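Local coordinates for FtsZ-like protein of unknown function (Nostoc punctiforme, PDB 3C8L), which is of unknown function but is described as FtsZ-like and belongs to a family of conserved hypothetical proteins, at residues Gln20-Ile34 and Tyr64-Pro78. Residues are numbered along the deposited sequence; the frame is centred on the assembly and turned at random.
Sequences QEPTIAASRAVRNAI and YPEQVREEEVLAVLP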
ATOM      1  N   GLN A  20       8.477  20.902   3.569  1.00 17.75           N
ATOM      2  CA  GLN A  20       7.791  21.975   4.286  1.00 18.65           C
ATOM      3  C   GLN A  20       6.306  21.749   4.568  1.00 17.11           C
ATOM      4  O   GLN A  20       5.651  22.655   5.091  1.00 18.59           O
ATOM      5  CB  GLN A  20       7.967  23.331   3.565  1.00 19.90           C
ATOM      6  CG  GLN A  20       9.399  23.721   3.301  1.00 21.29           C
ATOM      7  CD  GLN A  20       9.525  25.096   2.689  1.00 21.84           C
ATOM      8  OE1 GLN A  20       8.570  25.638   2.105  1.00 23.85           O
ATOM      9  NE2 GLN A  20      10.719  25.672   2.810  1.00 24.00           N
ATOM     10  N   GLU A  21       5.727  20.581   4.228  1.00 14.96           N
ATOM     11  CA  GLU A  21       4.295  20.364   4.503  1.00 14.27           C
ATOM     12  C   GLU A  21       3.962  19.055   5.229  1.00 11.78           C
ATOM     13  O   GLU A  21       3.379  18.140   4.642  1.00 10.73           O
ATOM     14  CB  GLU A  21       3.435  20.520   3.248  1.00 16.20           C
ATOM     15  CG  GLU A  21       3.279  21.980   2.754  1.00 18.09           C
ATOM     16  CD  GLU A  21       2.432  22.879   3.643  1.00 20.03           C
ATOM     17  OE1 GLU A  21       1.701  22.379   4.515  1.00 20.95           O
ATOM     18  OE2 GLU A  21       2.463  24.122   3.440  1.00 23.22           O
ATOM     19  N   PRO A  22       4.317  18.962   6.515  1.00 11.13           N
ATOM     20  CA  PRO A  22       3.940  17.772   7.263  1.00 11.27           C
ATOM     21  C   PRO A  22       2.424  17.533   7.274  1.00 10.81           C
ATOM     22  O   PRO A  22       1.995  16.394   7.395  1.00  9.92           O
ATOM     23  CB  PRO A  22       4.516  18.029   8.667  1.00 13.01           C
ATOM     24  CG  PRO A  22       4.893  19.437   8.689  1.00 13.44           C
ATOM     25  CD  PRO A  22       5.077  19.925   7.331  1.00 11.93           C
ATOM     26  N   THR A  23       1.611  18.586   7.165  1.00  9.97           N
ATOM     27  CA  THR A  23       0.178  18.389   7.086  1.00 10.29           C
ATOM     28  C   THR A  23      -0.208  17.486   5.890  1.00  9.73           C
ATOM     29  O   THR A  23      -1.097  16.641   6.018  1.00  9.75           O
ATOM     30  CB  THR A  23      -0.582  19.736   6.928  1.00  9.65           C
ATOM     31  OG1 THR A  23      -0.328  20.547   8.077  1.00 10.51           O
ATOM     32  CG2 THR A  23      -2.093  19.501   6.863  1.00 10.58           C
ATOM     33  N   ILE A  24       0.429  17.691   4.742  1.00  9.86           N
ATOM     34  CA  ILE A  24       0.184  16.917   3.524  0.50 10.41           C
ATOM     35  C   ILE A  24       0.558  15.453   3.756  1.00  9.48           C
ATOM     36  O   ILE A  24      -0.176  14.534   3.399  1.00  9.81           O
ATOM     37  CB  ILE A  24       0.982  17.529   2.336  0.50 10.94           C
ATOM     38  CG1 ILE A  24       0.375  18.888   1.948  0.50 12.38           C
ATOM     39  CG2 ILE A  24       0.982  16.592   1.137  0.50 10.65           C
ATOM     40  CD1 ILE A  24       1.060  19.576   0.806  0.50 12.84           C
ATOM     41  N   ALA A  25       1.730  15.239   4.337  1.00  9.53           N
ATOM     42  CA  ALA A  25       2.168  13.869   4.639  1.00  9.20           C
ATOM     43  C   ALA A  25       1.150  13.194   5.573  1.00  8.15           C
ATOM     44  O   ALA A  25       0.738  12.044   5.350  1.00  8.60           O
ATOM     45  CB  ALA A  25       3.559  13.883   5.262  1.00  9.54           C
ATOM     46  N   ALA A  26       0.720  13.919   6.610  1.00  8.34           N
ATOM     47  CA  ALA A  26      -0.233  13.384   7.570  1.00  8.37           C
ATOM     48  C   ALA A  26      -1.602  13.073   6.951  1.00  8.56           C
ATOM     49  O   ALA A  26      -2.177  12.029   7.213  1.00  8.88           O
ATOM     50  CB  ALA A  26      -0.395  14.334   8.750  1.00  9.37           C
ATOM     51  N   SER A  27      -2.099  14.002   6.135  0.50  8.56           N
ATOM     52  CA  SER A  27      -3.389  13.816   5.469  0.50  7.77           C
ATOM     53  C   SER A  27      -3.352  12.597   4.553  0.50  8.52           C
ATOM     54  O   SER A  27      -4.288  11.782   4.531  0.50  8.62           O
ATOM     55  CB  SER A  27      -3.780  15.081   4.688  0.50  8.29           C
ATOM     56  OG  SER A  27      -4.059  16.131   5.594  0.50  9.76           O
ATOM     57  N   ARG A  28      -2.268  12.480   3.795  1.00  8.43           N
ATOM     58  CA  ARG A  28      -2.096  11.346   2.878  1.00  8.92           C
ATOM     59  C   ARG A  28      -1.966  10.041   3.658  1.00  8.02           C
ATOM     60  O   ARG A  28      -2.446   8.999   3.201  1.00  9.09           O
ATOM     61  CB  ARG A  28      -0.891  11.543   2.003  1.00  8.95           C
ATOM     62  CG  ARG A  28      -1.127  12.596   0.935  1.00  9.67           C
ATOM     63  CD  ARG A  28       0.103  12.946   0.146  1.00  9.79           C
ATOM     64  NE  ARG A  28      -0.207  13.891  -0.936  1.00 10.36           N
ATOM     65  CZ  ARG A  28       0.680  14.537  -1.668  1.00 10.90           C
ATOM     66  NH1 ARG A  28       1.968  14.378  -1.451  1.00 11.53           N
ATOM     67  NH2 ARG A  28       0.266  15.388  -2.620  1.00 14.05           N
ATOM     68  N   ALA A  29      -1.326  10.079   4.829  1.00  8.16           N
ATOM     69  CA  ALA A  29      -1.193   8.888   5.660  1.00  8.04           C
ATOM     70  C   ALA A  29      -2.557   8.375   6.152  1.00  7.91           C
ATOM     71  O   ALA A  29      -2.827   7.172   6.124  1.00  8.20           O
ATOM     72  CB  ALA A  29      -0.257   9.144   6.835  1.00  8.41           C
ATOM     73  N   VAL A  30      -3.425   9.274   6.614  1.00  8.10           N
ATOM     74  CA  VAL A  30      -4.772   8.905   7.044  1.00  7.95           C
ATOM     75  C   VAL A  30      -5.562   8.335   5.846  1.00  8.63           C
ATOM     76  O   VAL A  30      -6.234   7.298   5.964  1.00  9.22           O
ATOM     77  CB  VAL A  30      -5.505  10.112   7.679  1.00  9.04           C
ATOM     78  CG1 VAL A  30      -6.963   9.772   7.998  1.00 10.53           C
ATOM     79  CG2 VAL A  30      -4.776  10.559   8.950  1.00  9.55           C
ATOM     80  N   ARG A  31      -5.469   8.996   4.691  1.00  9.06           N
ATOM     81  CA  ARG A  31      -6.166   8.512   3.493  0.50  9.65           C
ATOM     82  C   ARG A  31      -5.699   7.098   3.156  1.00  9.63           C
ATOM     83  O   ARG A  31      -6.509   6.209   2.895  1.00 11.34           O
ATOM     84  CB  ARG A  31      -5.916   9.422   2.286  0.50 10.22           C
ATOM     85  CG  ARG A  31      -6.528   8.823   0.972  0.50 10.21           C
ATOM     86  CD  ARG A  31      -6.488   9.777  -0.160  0.50 11.54           C
ATOM     87  NE  ARG A  31      -5.125  10.051  -0.568  0.50 11.77           N
ATOM     88  CZ  ARG A  31      -4.760  11.102  -1.294  0.50 10.98           C
ATOM     89  NH1 ARG A  31      -5.645  12.022  -1.653  0.50 11.79           N
ATOM     90  NH2 ARG A  31      -3.486  11.258  -1.611  0.50  9.64           N
ATOM     91  N   ASN A  32      -4.384   6.887   3.122  1.00  8.88           N
ATOM     92  CA  ASN A  32      -3.731   5.561   2.812  0.50  9.68           C
ATOM     93  C   ASN A  32      -4.168   4.523   3.806  1.00  9.15           C
ATOM     94  O   ASN A  32      -4.324   3.355   3.462  1.00 10.43           O
ATOM     95  CB  ASN A  32      -2.148   5.642   2.889  0.50  9.66           C
ATOM     96  CG  ASN A  32      -1.343   4.279   2.483  0.50  9.82           C
ATOM     97  OD1 ASN A  32      -0.663   3.608   3.333  0.50 10.77           O
ATOM     98  ND2 ASN A  32      -1.363   3.943   1.190  0.50 11.44           N
ATOM     99  N   ALA A  33      -4.346   4.925   5.064  1.00  8.37           N
ATOM    100  CA  ALA A  33      -4.699   3.969   6.103  1.00  7.76           C
ATOM    101  C   ALA A  33      -6.075   3.334   5.898  1.00  7.92           C
ATOM    102  O   ALA A  33      -6.289   2.160   6.218  1.00  9.78           O
ATOM    103  CB  ALA A  33      -4.636   4.630   7.482  1.00  9.11           C
ATOM    104  N   ILE A  34      -7.017   4.139   5.407  1.00  8.02           N
ATOM    105  CA  ILE A  34      -8.372   3.682   5.290  1.00  8.80           C
ATOM    106  C   ILE A  34      -8.866   3.367   3.883  1.00  8.35           C
ATOM    107  O   ILE A  34      -9.906   2.722   3.729  1.00  9.07           O
ATOM    108  CB  ILE A  34      -9.353   4.708   5.959  1.00  9.37           C
ATOM    109  CG1 ILE A  34      -9.464   5.993   5.130  1.00  9.59           C
ATOM    110  CG2 ILE A  34      -8.967   4.971   7.423  1.00 11.12           C
ATOM    111  CD1 ILE A  34     -10.490   7.027   5.638  1.00 11.57           C
ATOM    112  N   TYR A  64       8.354  17.403  12.337  1.00 11.67           N
ATOM    113  CA  TYR A  64       7.752  18.731  12.562  1.00 11.63           C
ATOM    114  C   TYR A  64       6.269  18.586  12.906  1.00 10.82           C
ATOM    115  O   TYR A  64       5.409  19.240  12.290  1.00 11.61           O
ATOM    116  CB  TYR A  64       7.952  19.615  11.332  1.00 13.04           C
ATOM    117  CG  TYR A  64       9.357  19.608  10.798  1.00 13.90           C
ATOM    118  CD1 TYR A  64      10.378  20.258  11.475  1.00 15.21           C
ATOM    119  CD2 TYR A  64       9.669  18.974   9.611  1.00 14.11           C
ATOM    120  CE1 TYR A  64      11.677  20.240  10.988  1.00 16.35           C
ATOM    121  CE2 TYR A  64      10.948  18.952   9.109  1.00 15.28           C
ATOM    122  CZ  TYR A  64      11.955  19.587   9.799  1.00 15.35           C
ATOM    123  OH  TYR A  64      13.242  19.607   9.321  1.00 17.05           O
ATOM    124  N   PRO A  65       5.945  17.771  13.924  1.00 11.00           N
ATOM    125  CA  PRO A  65       4.536  17.532  14.243  1.00 11.53           C
ATOM    126  C   PRO A  65       3.778  18.808  14.611  1.00 10.85           C
ATOM    127  O   PRO A  65       2.576  18.913  14.400  1.00 11.26           O
ATOM    128  CB  PRO A  65       4.607  16.562  15.421  1.00 11.40           C
ATOM    129  CG  PRO A  65       5.913  16.833  16.023  1.00 11.71           C
ATOM    130  CD  PRO A  65       6.818  17.081  14.888  1.00 11.22           C
ATOM    131  N   GLU A  66       4.487  19.772  15.174  1.00 11.63           N
ATOM    132  CA  GLU A  66       3.903  21.061  15.552  1.00 11.76           C
ATOM    133  C   GLU A  66       3.366  21.876  14.369  1.00 10.96           C
ATOM    134  O   GLU A  66       2.636  22.843  14.585  1.00 12.42           O
ATOM    135  CB  GLU A  66       4.926  21.922  16.342  1.00 12.61           C
ATOM    136  CG  GLU A  66       6.170  22.393  15.570  1.00 14.48           C
ATOM    137  CD  GLU A  66       7.277  21.374  15.306  1.00 15.03           C
ATOM    138  OE1 GLU A  66       7.166  20.217  15.767  1.00 14.66           O
ATOM    139  OE2 GLU A  66       8.259  21.739  14.618  1.00 18.01           O
ATOM    140  N   GLN A  67       3.729  21.496  13.143  1.00 11.05           N
ATOM    141  CA  GLN A  67       3.284  22.173  11.929  1.00 11.48           C
ATOM    142  C   GLN A  67       2.056  21.514  11.294  1.00 10.64           C
ATOM    143  O   GLN A  67       1.572  21.997  10.278  1.00 12.21           O
ATOM    144  CB  GLN A  67       4.407  22.237  10.892  1.00 11.88           C
ATOM    145  CG  GLN A  67       5.582  23.136  11.288  1.00 13.27           C
ATOM    146  CD  GLN A  67       6.683  23.155  10.263  1.00 13.76           C
ATOM    147  OE1 GLN A  67       6.458  22.899   9.062  1.00 17.59           O
ATOM    148  NE2 GLN A  67       7.906  23.393  10.723  1.00 15.28           N
ATOM    149  N   VAL A  68       1.556  20.425  11.887  1.00 10.27           N
ATOM    150  CA  VAL A  68       0.391  19.747  11.323  1.00 10.50           C
ATOM    151  C   VAL A  68      -0.901  20.482  11.669  1.00 10.97           C
ATOM    152  O   VAL A  68      -1.171  20.780  12.825  1.00 12.00           O
ATOM    153  CB  VAL A  68       0.330  18.292  11.805  1.00 10.47           C
ATOM    154  CG1 VAL A  68      -0.979  17.615  11.349  1.00 11.73           C
ATOM    155  CG2 VAL A  68       1.515  17.503  11.251  1.00 11.66           C
ATOM    156  N   ARG A  69      -1.678  20.777  10.636  1.00 10.46           N
ATOM    157  CA  ARG A  69      -2.988  21.446  10.766  1.00 10.56           C
ATOM    158  C   ARG A  69      -4.043  20.361  11.001  1.00 10.33           C
ATOM    159  O   ARG A  69      -4.433  19.619  10.080  1.00 10.92           O
ATOM    160  CB  ARG A  69      -3.283  22.250   9.514  1.00 10.46           C
ATOM    161  CG  ARG A  69      -2.229  23.335   9.252  1.00 12.05           C
ATOM    162  CD  ARG A  69      -2.556  24.197   8.054  1.00 13.71           C
ATOM    163  NE  ARG A  69      -2.556  23.447   6.806  1.00 14.92           N
ATOM    164  CZ  ARG A  69      -1.503  23.245   6.014  1.00 15.23           C
ATOM    165  NH1 ARG A  69      -0.318  23.728   6.314  1.00 15.87           N
ATOM    166  NH2 ARG A  69      -1.637  22.526   4.898  1.00 16.55           N
ATOM    167  N   GLU A  70      -4.493  20.259  12.248  1.00 10.11           N
ATOM    168  CA  GLU A  70      -5.392  19.188  12.664  1.00 11.13           C
ATOM    169  C   GLU A  70      -6.686  19.057  11.919  1.00 10.44           C
ATOM    170  O   GLU A  70      -7.099  17.958  11.560  1.00 10.46           O
ATOM    171  CB  GLU A  70      -5.690  19.310  14.168  1.00 12.96           C
ATOM    172  CG  GLU A  70      -6.834  18.428  14.682  1.00 14.12           C
ATOM    173  CD  GLU A  70      -6.929  18.382  16.204  1.00 15.21           C
ATOM    174  OE1 GLU A  70      -5.877  18.578  16.882  1.00 18.88           O
ATOM    175  OE2 GLU A  70      -8.048  18.122  16.706  1.00 15.41           O
ATOM    176  N   GLU A  71      -7.339  20.176  11.675  1.00 10.99           N
ATOM    177  CA  GLU A  71      -8.641  20.166  11.025  0.50 10.59           C
ATOM    178  C   GLU A  71      -8.599  19.599   9.613  1.00 10.83           C
ATOM    179  O   GLU A  71      -9.516  18.905   9.188  1.00 10.94           O
ATOM    180  CB  GLU A  71      -9.260  21.571  11.053  0.50 10.86           C
ATOM    181  CG  GLU A  71      -9.523  22.138  12.484  0.50 11.24           C
ATOM    182  CD  GLU A  71      -8.290  22.586  13.278  0.50 12.03           C
ATOM    183  OE1 GLU A  71      -7.170  22.726  12.705  0.50 11.55           O
ATOM    184  OE2 GLU A  71      -8.443  22.843  14.499  0.50 14.10           O
ATOM    185  N   GLU A  72      -7.540  19.907   8.890  1.00 10.36           N
ATOM    186  CA  GLU A  72      -7.354  19.397   7.546  1.00 11.05           C
ATOM    187  C   GLU A  72      -7.127  17.881   7.561  1.00 10.35           C
ATOM    188  O   GLU A  72      -7.675  17.163   6.731  1.00 11.10           O
ATOM    189  CB  GLU A  72      -6.171  20.118   6.888  1.00 12.73           C
ATOM    190  CG  GLU A  72      -5.814  19.654   5.514  1.00 14.53           C
ATOM    191  CD  GLU A  72      -4.804  20.565   4.806  1.00 15.55           C
ATOM    192  OE1 GLU A  72      -4.644  21.728   5.226  1.00 17.08           O
ATOM    193  OE2 GLU A  72      -4.218  20.107   3.798  1.00 19.31           O
ATOM    194  N   VAL A  73      -6.367  17.389   8.527  1.00  9.18           N
ATOM    195  CA  VAL A  73      -6.103  15.952   8.636  1.00  8.84           C
ATOM    196  C   VAL A  73      -7.395  15.203   8.980  1.00  8.73           C
ATOM    197  O   VAL A  73      -7.706  14.190   8.357  1.00  9.38           O
ATOM    198  CB  VAL A  73      -5.002  15.678   9.672  1.00  9.25           C
ATOM    199  CG1 VAL A  73      -4.835  14.174   9.908  1.00  9.83           C
ATOM    200  CG2 VAL A  73      -3.681  16.306   9.237  1.00  9.99           C
ATOM    201  N   LEU A  74      -8.136  15.680   9.975  1.00  8.64           N
ATOM    202  CA  LEU A  74      -9.358  14.984  10.367  1.00  8.92           C
ATOM    203  C   LEU A  74     -10.443  14.989   9.304  1.00  8.55           C
ATOM    204  O   LEU A  74     -11.253  14.078   9.257  1.00  8.73           O
ATOM    205  CB  LEU A  74      -9.901  15.491  11.716  1.00  9.74           C
ATOM    206  CG  LEU A  74      -9.059  15.115  12.937  1.00 10.02           C
ATOM    207  CD1 LEU A  74      -9.682  15.679  14.214  1.00 11.39           C
ATOM    208  CD2 LEU A  74      -8.871  13.605  13.036  1.00 11.56           C
ATOM    209  N   ALA A  75     -10.437  16.005   8.441  1.00  8.93           N
ATOM    210  CA  ALA A  75     -11.417  16.079   7.365  1.00  9.69           C
ATOM    211  C   ALA A  75     -11.218  14.929   6.347  1.00  8.98           C
ATOM    212  O   ALA A  75     -12.100  14.680   5.533  1.00 10.34           O
ATOM    213  CB  ALA A  75     -11.368  17.452   6.671  1.00 11.32           C
ATOM    214  N   VAL A  76     -10.084  14.246   6.353  1.00  9.13           N
ATOM    215  CA  VAL A  76      -9.902  13.086   5.468  1.00  9.60           C
ATOM    216  C   VAL A  76     -10.897  11.976   5.866  1.00  9.99           C
ATOM    217  O   VAL A  76     -11.326  11.198   5.014  1.00 11.38           O
ATOM    218  CB  VAL A  76      -8.447  12.569   5.545  1.00 10.91           C
ATOM    219  CG1 VAL A  76      -8.245  11.252   4.759  1.00 11.74           C
ATOM    220  CG2 VAL A  76      -7.489  13.659   5.042  1.00 11.97           C
ATOM    221  N   LEU A  77     -11.226  11.865   7.159  1.00  9.90           N
ATOM    222  CA  LEU A  77     -12.169  10.846   7.584  1.00 11.49           C
ATOM    223  C   LEU A  77     -13.564  11.243   7.153  1.00 12.18           C
ATOM    224  O   LEU A  77     -13.996  12.387   7.397  1.00 11.63           O
ATOM    225  CB  LEU A  77     -12.119  10.661   9.089  1.00 11.44           C
ATOM    226  CG  LEU A  77     -10.817  10.172   9.727  1.00 13.47           C
ATOM    227  CD1 LEU A  77     -10.908  10.285  11.236  1.00 14.58           C
ATOM    228  CD2 LEU A  77     -10.459   8.747   9.291  1.00 15.81           C
ATOM    229  N   PRO A  78     -14.286  10.305   6.515  1.00 15.15           N
ATOM    230  CA  PRO A  78     -15.598  10.578   6.002  1.00 16.40           C
ATOM    231  C   PRO A  78     -16.740  10.739   7.012  1.00 16.29           C
ATOM    232  O   PRO A  78     -17.759  11.300   6.677  1.00 18.64           O
ATOM    233  CB  PRO A  78     -15.859   9.344   5.090  1.00 16.25           C
ATOM    234  CG  PRO A  78     -15.047   8.262   5.663  1.00 17.75           C
ATOM    235  CD  PRO A  78     -13.825   8.935   6.157  1.00 16.30           C
TER
HETATM  236  O   HOH W   1       4.228  23.384   7.513  1.00 21.19           O
HETATM  237  O   HOH W   2       2.084  21.483   7.041  1.00 13.65           O
HETATM  238  O   HOH W   3      -4.672  17.703   2.952  1.00 29.80           O
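R69 lies between two carboxylates, E21 across the contact and E72 one helical turn further along its own segment. Its NH1 donates to the syn lone pair of E21 OE1 at 3.0 Å, close to the guanidinium plane, although the carboxylate itself is turned 64° from that plane. On the side edge, NE and NH2 both grip E72 OE1, each at 3.1 Å, meeting it from above the carboxylate plane. T23 OG1 stands over the centre of one guanidinium face and accepts a hydrogen bond from R69 N at 2.9 Å. A chi1 of -62° sets OG1 beside the T23 backbone N and swings CG2 onto E72, 3.6 Å from its CD. A lysine in place of E72 would probably leave R69 with a like charge beside it and its NE edge without a mate, so that the guanidinium could turn away from E21. Water also bridges the segments: one molecule donates to E72 OE2 and, in one of two S27 conformers, lies 3.1 Å from S27 OG, so that end of the bridge is less certain.

Apolar packing carries the rest. V73 is a knob in the hole formed by T23, A26, S27 and V30, its CG1 meeting V30 CG2 at 3.7 Å. V30 CG1 faces V76 and L77, I34 CD1 reaches L77 and P78, and P22 CG packs on Q67 CB.

Helices 22-34 and 70-74 run nearly parallel, 23° apart with axes 8.9 Å from each other, on one face of the mixed sheet: P22, A25 and A29 rest on strand 107-120, V30 and L77 on strand 55-62, and V68 on strands 55-62 and 81-94.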